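Side-chain contacts in fervidolysin (Fervidobacterium pennivorans, PDB 1R6V), which is a subtilisin-like serine protease that degrades keratin to peptides, allowing its bacterium to grow on native feathers: residues D45-A50 with K87-V92; G53-E58 with K63-K68. The protein carries 1 engineered substitution. All coordinates share one frame; numbering follows the deposited sequence.

Contact 1: residues D45-A50 with K87-V92; sequences DKIVKA and KGIRYV
I47 meets I89 and V92 and no polar bond crosses between them; within 45-50 the backbone bonds K49 N to D45 O and A50 N to K46 O, 3.1 Å each, shape the turn of helix that carries I47. The contact lays helix 41-51 on the edge strand 89-93 of the propeptide, whose beta-alpha-beta-beta-alpha-beta order and four-stranded antiparallel sheet make it a ferredoxin-like domain, as in subtilisin propeptides.

Isoleucine suits the helix because its longer branch can bridge the gap to the sheet. In I47 that branch is fully extended (chi2 174°), so CD1 alone spans the distance. It comes tip to tip against I89, 4.1 Å from I89 CD1. The I89 branch is bent instead (chi2 -55°), which leaves its CG1 as near to the I47 methyl as its CD1 is. V92 offers its CG2, 4.2 Å from I47 CD1, and so a single methyl is shared by two residues of the strand. These are ordinary van der Waals contacts; beta-branched I89 and V92 suit the extended strand, and apolar I47 the buried side of the helix.

I89 and V92 are three positions apart, yet both point at the helix. The reason is a classic beta bulge: R90 and Y91 both face G37 of strand 33-38, and the extra residue resets the alternation. I34 and V36 of that strand, I67 and L86 also touch I47. Y91 is directed elsewhere, its OH hydrogen-bonded to T276 OG1 in the catalytic domain.

At the outer margin lysines suit the solvent-exposed positions. K46 makes a salt bridge with E43, which could temper the like charge of K87, whose NZ lies 5.6 Å from K46 NZ.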
ATOM      1  N   ASP A  45      23.458  -4.014   5.820  1.00 18.97           N
ATOM      2  CA  ASP A  45      24.449  -5.075   5.802  1.00 20.78           C
ATOM      3  C   ASP A  45      24.413  -5.915   7.080  1.00 21.72           C
ATOM      4  O   ASP A  45      24.801  -7.079   7.058  1.00 20.80           O
ATOM      5  CB  ASP A  45      25.845  -4.497   5.562  1.00 23.18           C
ATOM      6  CG  ASP A  45      25.974  -3.834   4.192  1.00 26.40           C
ATOM      7  OD1 ASP A  45      25.284  -4.277   3.243  1.00 25.75           O
ATOM      8  OD2 ASP A  45      26.775  -2.882   4.064  1.00 29.91           O
ATOM      9  N   LYS A  46      23.939  -5.332   8.184  1.00 21.26           N
ATOM     10  CA  LYS A  46      23.827  -6.067   9.440  1.00 21.69           C
ATOM     11  C   LYS A  46      22.708  -7.105   9.311  1.00 20.18           C
ATOM     12  O   LYS A  46      22.786  -8.183   9.894  1.00 18.35           O
ATOM     13  CB  LYS A  46      23.530  -5.119  10.601  1.00 24.97           C
ATOM     14  CG  LYS A  46      24.683  -4.191  10.944  1.00 29.30           C
ATOM     15  CD  LYS A  46      24.314  -3.283  12.103  1.00 32.92           C
ATOM     16  CE  LYS A  46      25.493  -2.411  12.538  1.00 36.75           C
ATOM     17  NZ  LYS A  46      25.093  -1.509  13.653  1.00 39.10           N
ATOM     18  N   ILE A  47      21.667  -6.773   8.544  1.00 17.76           N
ATOM     19  CA  ILE A  47      20.567  -7.703   8.313  1.00 16.76           C
ATOM     20  C   ILE A  47      21.025  -8.802   7.350  1.00 16.89           C
ATOM     21  O   ILE A  47      20.698  -9.972   7.539  1.00 17.04           O
ATOM     22  CB  ILE A  47      19.334  -6.986   7.696  1.00 15.78           C
ATOM     23  CG1 ILE A  47      18.743  -6.011   8.711  1.00 17.73           C
ATOM     24  CG2 ILE A  47      18.278  -8.010   7.285  1.00 16.77           C
ATOM     25  CD1 ILE A  47      17.594  -5.137   8.161  1.00 16.44           C
ATOM     26  N   VAL A  48      21.776  -8.429   6.315  1.00 16.28           N
ATOM     27  CA  VAL A  48      22.248  -9.416   5.346  1.00 19.16           C
ATOM     28  C   VAL A  48      23.078 -10.480   6.061  1.00 19.88           C
ATOM     29  O   VAL A  48      22.886 -11.679   5.856  1.00 19.59           O
ATOM     30  CB  VAL A  48      23.083  -8.744   4.219  1.00 18.64           C
ATOM     31  CG1 VAL A  48      23.744  -9.800   3.339  1.00 20.45           C
ATOM     32  CG2 VAL A  48      22.161  -7.872   3.361  1.00 19.53           C
ATOM     33  N   LYS A  49      23.978 -10.039   6.922  1.00 19.84           N
ATOM     34  CA  LYS A  49      24.804 -10.984   7.656  1.00 23.00           C
ATOM     35  C   LYS A  49      23.987 -11.819   8.640  1.00 22.21           C
ATOM     36  O   LYS A  49      24.204 -13.026   8.765  1.00 22.36           O
ATOM     37  CB  LYS A  49      25.915 -10.243   8.389  1.00 24.91           C
ATOM     38  CG  LYS A  49      26.817  -9.485   7.448  1.00 27.87           C
ATOM     39  CD  LYS A  49      27.882  -8.734   8.201  1.00 30.58           C
ATOM     40  CE  LYS A  49      28.667  -7.831   7.273  1.00 33.31           C
ATOM     41  NZ  LYS A  49      29.622  -6.995   8.058  1.00 34.43           N
ATOM     42  N   ALA A  50      23.039 -11.189   9.327  1.00 20.98           N
ATOM     43  CA  ALA A  50      22.226 -11.916  10.300  1.00 21.16           C
ATOM     44  C   ALA A  50      21.409 -13.039   9.665  1.00 21.60           C
ATOM     45  O   ALA A  50      21.215 -14.094  10.267  1.00 21.45           O
ATOM     46  CB  ALA A  50      21.308 -10.951  11.045  1.00 19.71           C
ATOM     47  N   LYS A  87      19.437   0.790  14.134  1.00 34.69           N
ATOM     48  CA  LYS A  87      18.912   2.137  14.338  1.00 34.95           C
ATOM     49  C   LYS A  87      18.529   2.876  13.051  1.00 33.76           C
ATOM     50  O   LYS A  87      17.599   3.690  13.044  1.00 35.73           O
ATOM     51  CB  LYS A  87      19.907   2.985  15.135  1.00 37.12           C
ATOM     52  CG  LYS A  87      21.093   3.504  14.337  1.00 38.45           C
ATOM     53  CD  LYS A  87      22.021   2.387  13.897  1.00 40.19           C
ATOM     54  CE  LYS A  87      23.188   2.932  13.059  1.00 41.30           C
ATOM     55  NZ  LYS A  87      23.993   3.972  13.780  1.00 42.14           N
ATOM     56  N   GLY A  88      19.235   2.597  11.966  1.00 30.10           N
ATOM     57  CA  GLY A  88      18.931   3.280  10.722  1.00 25.68           C
ATOM     58  C   GLY A  88      18.098   2.486   9.737  1.00 23.44           C
ATOM     59  O   GLY A  88      18.293   2.609   8.533  1.00 22.06           O
ATOM     60  N   ILE A  89      17.176   1.672  10.246  1.00 20.73           N
ATOM     61  CA  ILE A  89      16.299   0.865   9.395  1.00 18.30           C
ATOM     62  C   ILE A  89      14.870   1.383   9.565  1.00 18.65           C
ATOM     63  O   ILE A  89      14.427   1.614  10.692  1.00 19.64           O
ATOM     64  CB  ILE A  89      16.349  -0.639   9.803  1.00 17.99           C
ATOM     65  CG1 ILE A  89      17.726  -1.241   9.488  1.00 17.03           C
ATOM     66  CG2 ILE A  89      15.268  -1.433   9.074  1.00 18.79           C
ATOM     67  CD1 ILE A  89      18.184  -1.099   8.056  1.00 17.03           C
ATOM     68  N   ARG A  90      14.147   1.584   8.464  1.00 16.65           N
ATOM     69  CA  ARG A  90      12.767   2.056   8.568  1.00 16.14           C
ATOM     70  C   ARG A  90      11.779   0.904   8.768  1.00 15.89           C
ATOM     71  O   ARG A  90      10.885   0.981   9.620  1.00 15.44           O
ATOM     72  CB  ARG A  90      12.380   2.878   7.329  1.00 18.25           C
ATOM     73  CG  ARG A  90      12.845   4.338   7.370  1.00 21.71           C
ATOM     74  CD  ARG A  90      12.395   5.102   6.122  1.00 26.00           C
ATOM     75  NE  ARG A  90      13.101   4.580   4.958  1.00 25.49           N
ATOM     76  CZ  ARG A  90      12.524   4.115   3.855  1.00 26.73           C
ATOM     77  NH1 ARG A  90      11.198   4.105   3.726  1.00 26.01           N
ATOM     78  NH2 ARG A  90      13.290   3.629   2.893  1.00 25.81           N
ATOM     79  N   TYR A  91      11.930  -0.167   7.997  1.00 12.43           N
ATOM     80  CA  TYR A  91      11.025  -1.301   8.139  1.00 12.50           C
ATOM     81  C   TYR A  91      11.567  -2.522   7.431  1.00 13.45           C
ATOM     82  O   TYR A  91      12.499  -2.427   6.627  1.00 13.05           O
ATOM     83  CB  TYR A  91       9.639  -0.975   7.557  1.00 13.09           C
ATOM     84  CG  TYR A  91       9.662  -0.684   6.068  1.00 11.46           C
ATOM     85  CD1 TYR A  91       9.764  -1.720   5.128  1.00 12.50           C
ATOM     86  CD2 TYR A  91       9.666   0.628   5.601  1.00 13.51           C
ATOM     87  CE1 TYR A  91       9.878  -1.444   3.759  1.00 12.25           C
ATOM     88  CE2 TYR A  91       9.782   0.917   4.228  1.00 11.54           C
ATOM     89  CZ  TYR A  91       9.887  -0.122   3.319  1.00 12.36           C
ATOM     90  OH  TYR A  91       9.997   0.159   1.973  1.00 13.42           O
ATOM     91  N   VAL A  92      10.981  -3.670   7.755  1.00 12.68           N
ATOM     92  CA  VAL A  92      11.334  -4.937   7.128  1.00 10.81           C
ATOM     93  C   VAL A  92       9.997  -5.590   6.862  1.00 10.89           C
ATOM     94  O   VAL A  92       9.233  -5.789   7.795  1.00 12.83           O
ATOM     95  CB  VAL A  92      12.134  -5.858   8.065  1.00 11.80           C
ATOM     96  CG1 VAL A  92      12.477  -7.158   7.318  1.00 13.17           C
ATOM     97  CG2 VAL A  92      13.413  -5.162   8.513  1.00 14.13           C
TER

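Contact 2: residues G53-E58 with K63-K68; sequences GKVVLE and KVVSIK
V55 and V65 both hold CG1 anti to the backbone N (chi1 172° and 173°), and this brings the two methyls to 3.6 Å, the side chains crossing at about a right angle. They belong to the beta hairpin of strands 54-59 and 64-68. K54 and K68 form a hydrogen-bonded antiparallel pair: K54 N reaches K68 O at 3.0 Å, and K68 N returns to K54 O at 2.8 Å. Beyond V55 the register slips by one residue in a beta bulge. V56 N binds S66 O at 3.0 Å, while S66 N binds L57 O at 2.9 Å, so that V56 and L57 together face the single residue S66, whose small side chain suits a close-packed place. Beta-branched V55, V65 and I67 suit their extended backbones; V56, in the bulge, departs from that form.

G53 lacks a CB where one would press on K68 O and I67 CG2; its CA already stands 3.2 Å from K68 O. E58 lies alongside V65, with OE2 accepting a bond from a water at 2.8 Å, which also makes a weak one to V64 O, while OE1 is salt-bridged to R41.

V55, V65 and I67 face helix 41-51, where V48 touches both V55 and I67. On the other face L57 and S66 touch D247 of helix 246-258 of the catalytic domain, and V56, at the bulge, touches Y248; strand 33-38 pairs with the far side of strand 64-68.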
ATOM      1  N   GLY A  53      21.788 -13.589   3.850  1.00 20.98           N
ATOM      2  CA  GLY A  53      21.036 -13.554   2.618  1.00 21.68           C
ATOM      3  C   GLY A  53      21.801 -12.933   1.475  1.00 22.38           C
ATOM      4  O   GLY A  53      22.997 -12.664   1.579  1.00 21.35           O
ATOM      5  N   LYS A  54      21.103 -12.723   0.369  1.00 21.36           N
ATOM      6  CA  LYS A  54      21.717 -12.124  -0.793  1.00 21.97           C
ATOM      7  C   LYS A  54      20.852 -10.990  -1.302  1.00 19.89           C
ATOM      8  O   LYS A  54      19.650 -11.160  -1.499  1.00 17.05           O
ATOM      9  CB  LYS A  54      21.891 -13.144  -1.919  1.00 24.23           C
ATOM     10  CG  LYS A  54      22.504 -12.520  -3.158  1.00 27.43           C
ATOM     11  CD  LYS A  54      22.630 -13.506  -4.284  1.00 29.60           C
ATOM     12  CE  LYS A  54      21.282 -14.030  -4.733  1.00 29.65           C
ATOM     13  NZ  LYS A  54      21.424 -14.791  -6.017  1.00 32.02           N
ATOM     14  N   VAL A  55      21.472  -9.836  -1.495  1.00 18.17           N
ATOM     15  CA  VAL A  55      20.773  -8.668  -2.021  1.00 19.91           C
ATOM     16  C   VAL A  55      20.488  -8.946  -3.493  1.00 19.76           C
ATOM     17  O   VAL A  55      21.404  -9.273  -4.243  1.00 19.96           O
ATOM     18  CB  VAL A  55      21.657  -7.406  -1.919  1.00 19.59           C
ATOM     19  CG1 VAL A  55      21.001  -6.242  -2.651  1.00 18.62           C
ATOM     20  CG2 VAL A  55      21.882  -7.052  -0.456  1.00 22.83           C
ATOM     21  N   VAL A  56      19.223  -8.832  -3.906  1.00 18.41           N
ATOM     22  CA  VAL A  56      18.863  -9.074  -5.296  1.00 17.64           C
ATOM     23  C   VAL A  56      18.360  -7.827  -6.011  1.00 19.31           C
ATOM     24  O   VAL A  56      18.289  -7.806  -7.237  1.00 20.22           O
ATOM     25  CB  VAL A  56      17.786 -10.173  -5.419  1.00 18.69           C
ATOM     26  CG1 VAL A  56      18.377 -11.527  -5.030  1.00 17.27           C
ATOM     27  CG2 VAL A  56      16.609  -9.841  -4.523  1.00 18.64           C
ATOM     28  N   LEU A  57      18.012  -6.793  -5.251  1.00 16.54           N
ATOM     29  CA  LEU A  57      17.528  -5.553  -5.845  1.00 16.51           C
ATOM     30  C   LEU A  57      17.849  -4.402  -4.923  1.00 14.90           C
ATOM     31  O   LEU A  57      17.659  -4.496  -3.707  1.00 15.24           O
ATOM     32  CB  LEU A  57      16.008  -5.602  -6.056  1.00 19.14           C
ATOM     33  CG  LEU A  57      15.337  -4.389  -6.708  1.00 22.09           C
ATOM     34  CD1 LEU A  57      15.812  -4.206  -8.144  1.00 20.47           C
ATOM     35  CD2 LEU A  57      13.836  -4.613  -6.685  1.00 23.36           C
ATOM     36  N   GLU A  58      18.365  -3.327  -5.506  1.00 14.04           N
ATOM     37  CA  GLU A  58      18.663  -2.117  -4.765  1.00 15.85           C
ATOM     38  C   GLU A  58      17.860  -1.015  -5.438  1.00 15.77           C
ATOM     39  O   GLU A  58      17.937  -0.841  -6.656  1.00 16.29           O
ATOM     40  CB  GLU A  58      20.143  -1.770  -4.844  1.00 18.22           C
ATOM     41  CG  GLU A  58      21.033  -2.780  -4.159  1.00 19.29           C
ATOM     42  CD  GLU A  58      21.863  -2.180  -3.032  1.00 21.26           C
ATOM     43  OE1 GLU A  58      22.981  -2.686  -2.807  1.00 19.85           O
ATOM     44  OE2 GLU A  58      21.415  -1.214  -2.370  1.00 20.39           O
ATOM     45  N   LYS A  63      15.050   4.167  -1.060  1.00 13.98           N
ATOM     46  CA  LYS A  63      15.806   3.517   0.012  1.00 14.72           C
ATOM     47  C   LYS A  63      15.294   2.132   0.408  1.00 13.91           C
ATOM     48  O   LYS A  63      14.954   1.883   1.572  1.00 14.79           O
ATOM     49  CB  LYS A  63      15.844   4.430   1.242  1.00 15.42           C
ATOM     50  CG  LYS A  63      16.694   5.689   1.065  1.00 18.20           C
ATOM     51  CD  LYS A  63      16.528   6.591   2.283  1.00 20.77           C
ATOM     52  CE  LYS A  63      17.583   7.684   2.352  1.00 21.94           C
ATOM     53  NZ  LYS A  63      18.956   7.106   2.489  1.00 23.42           N
ATOM     54  N   VAL A  64      15.278   1.231  -0.568  1.00 14.12           N
ATOM     55  CA  VAL A  64      14.830  -0.136  -0.363  1.00 14.57           C
ATOM     56  C   VAL A  64      15.837  -1.104  -0.926  1.00 14.08           C
ATOM     57  O   VAL A  64      16.451  -0.846  -1.957  1.00 13.26           O
ATOM     58  CB  VAL A  64      13.472  -0.413  -1.066  1.00 15.25           C
ATOM     59  CG1 VAL A  64      13.200  -1.921  -1.117  1.00 15.81           C
ATOM     60  CG2 VAL A  64      12.349   0.277  -0.310  1.00 15.16           C
ATOM     61  N   VAL A  65      16.039  -2.201  -0.208  1.00 13.54           N
ATOM     62  CA  VAL A  65      16.916  -3.271  -0.656  1.00 16.26           C
ATOM     63  C   VAL A  65      16.077  -4.531  -0.468  1.00 16.29           C
ATOM     64  O   VAL A  65      15.464  -4.701   0.588  1.00 17.55           O
ATOM     65  CB  VAL A  65      18.169  -3.442   0.235  1.00 16.65           C
ATOM     66  CG1 VAL A  65      18.929  -4.697  -0.195  1.00 19.50           C
ATOM     67  CG2 VAL A  65      19.077  -2.226   0.136  1.00 18.54           C
ATOM     68  N   SER A  66      16.027  -5.401  -1.472  1.00 14.99           N
ATOM     69  CA  SER A  66      15.282  -6.650  -1.343  1.00 16.90           C
ATOM     70  C   SER A  66      16.348  -7.717  -1.086  1.00 16.30           C
ATOM     71  O   SER A  66      17.376  -7.744  -1.761  1.00 18.00           O
ATOM     72  CB  SER A  66      14.503  -6.958  -2.628  1.00 18.69           C
ATOM     73  OG  SER A  66      15.389  -7.170  -3.708  1.00 31.84           O
ATOM     74  N   ILE A  67      16.099  -8.578  -0.102  1.00 14.74           N
ATOM     75  CA  ILE A  67      17.049  -9.621   0.288  1.00 14.75           C
ATOM     76  C   ILE A  67      16.470 -11.018   0.170  1.00 16.48           C
ATOM     77  O   ILE A  67      15.444 -11.324   0.770  1.00 15.94           O
ATOM     78  CB  ILE A  67      17.492  -9.426   1.756  1.00 15.09           C
ATOM     79  CG1 ILE A  67      18.075  -8.025   1.938  1.00 14.88           C
ATOM     80  CG2 ILE A  67      18.490 -10.532   2.165  1.00 15.57           C
ATOM     81  CD1 ILE A  67      18.423  -7.684   3.383  1.00 16.22           C
ATOM     82  N   LYS A  68      17.129 -11.874  -0.605  1.00 17.60           N
ATOM     83  CA  LYS A  68      16.687 -13.255  -0.753  1.00 19.46           C
ATOM     84  C   LYS A  68      17.239 -13.989   0.481  1.00 20.46           C
ATOM     85  O   LYS A  68      18.398 -13.804   0.847  1.00 19.73           O
ATOM     86  CB  LYS A  68      17.269 -13.846  -2.032  1.00 24.01           C
ATOM     87  CG  LYS A  68      16.455 -14.970  -2.594  1.00 28.78           C
ATOM     88  CD  LYS A  68      17.141 -15.594  -3.783  1.00 32.08           C
ATOM     89  CE  LYS A  68      16.164 -16.478  -4.519  1.00 35.16           C
ATOM     90  NZ  LYS A  68      15.380 -17.309  -3.564  1.00 38.04           N
TER
HETATM   91  O   HOH W   1      19.422   0.739  -2.196  1.00 22.41           O

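The two contacts have centres 11 Å apart in the propeptide domain. Both use the same antiparallel sheet, and helix 41-51, which supplies 45-50, also packs on the hairpin of contact 2. Along the chain the order is 45-50, 53-58, 63-68, 87-92, so contact 2 falls wholly between the halves of contact 1. Strands 54-59 and 89-93 are the two edges of the sheet, with 64-68 and 33-38 between them. A probable hydrogen bond from G53 N to V48 O, 3.0 Å, ties the helix to the start of the hairpin. Helix 41-51 packs on the face carrying V55, V65 and I67, leaving the other to meet the catalytic domain, as in other subtilisin-type propeptides.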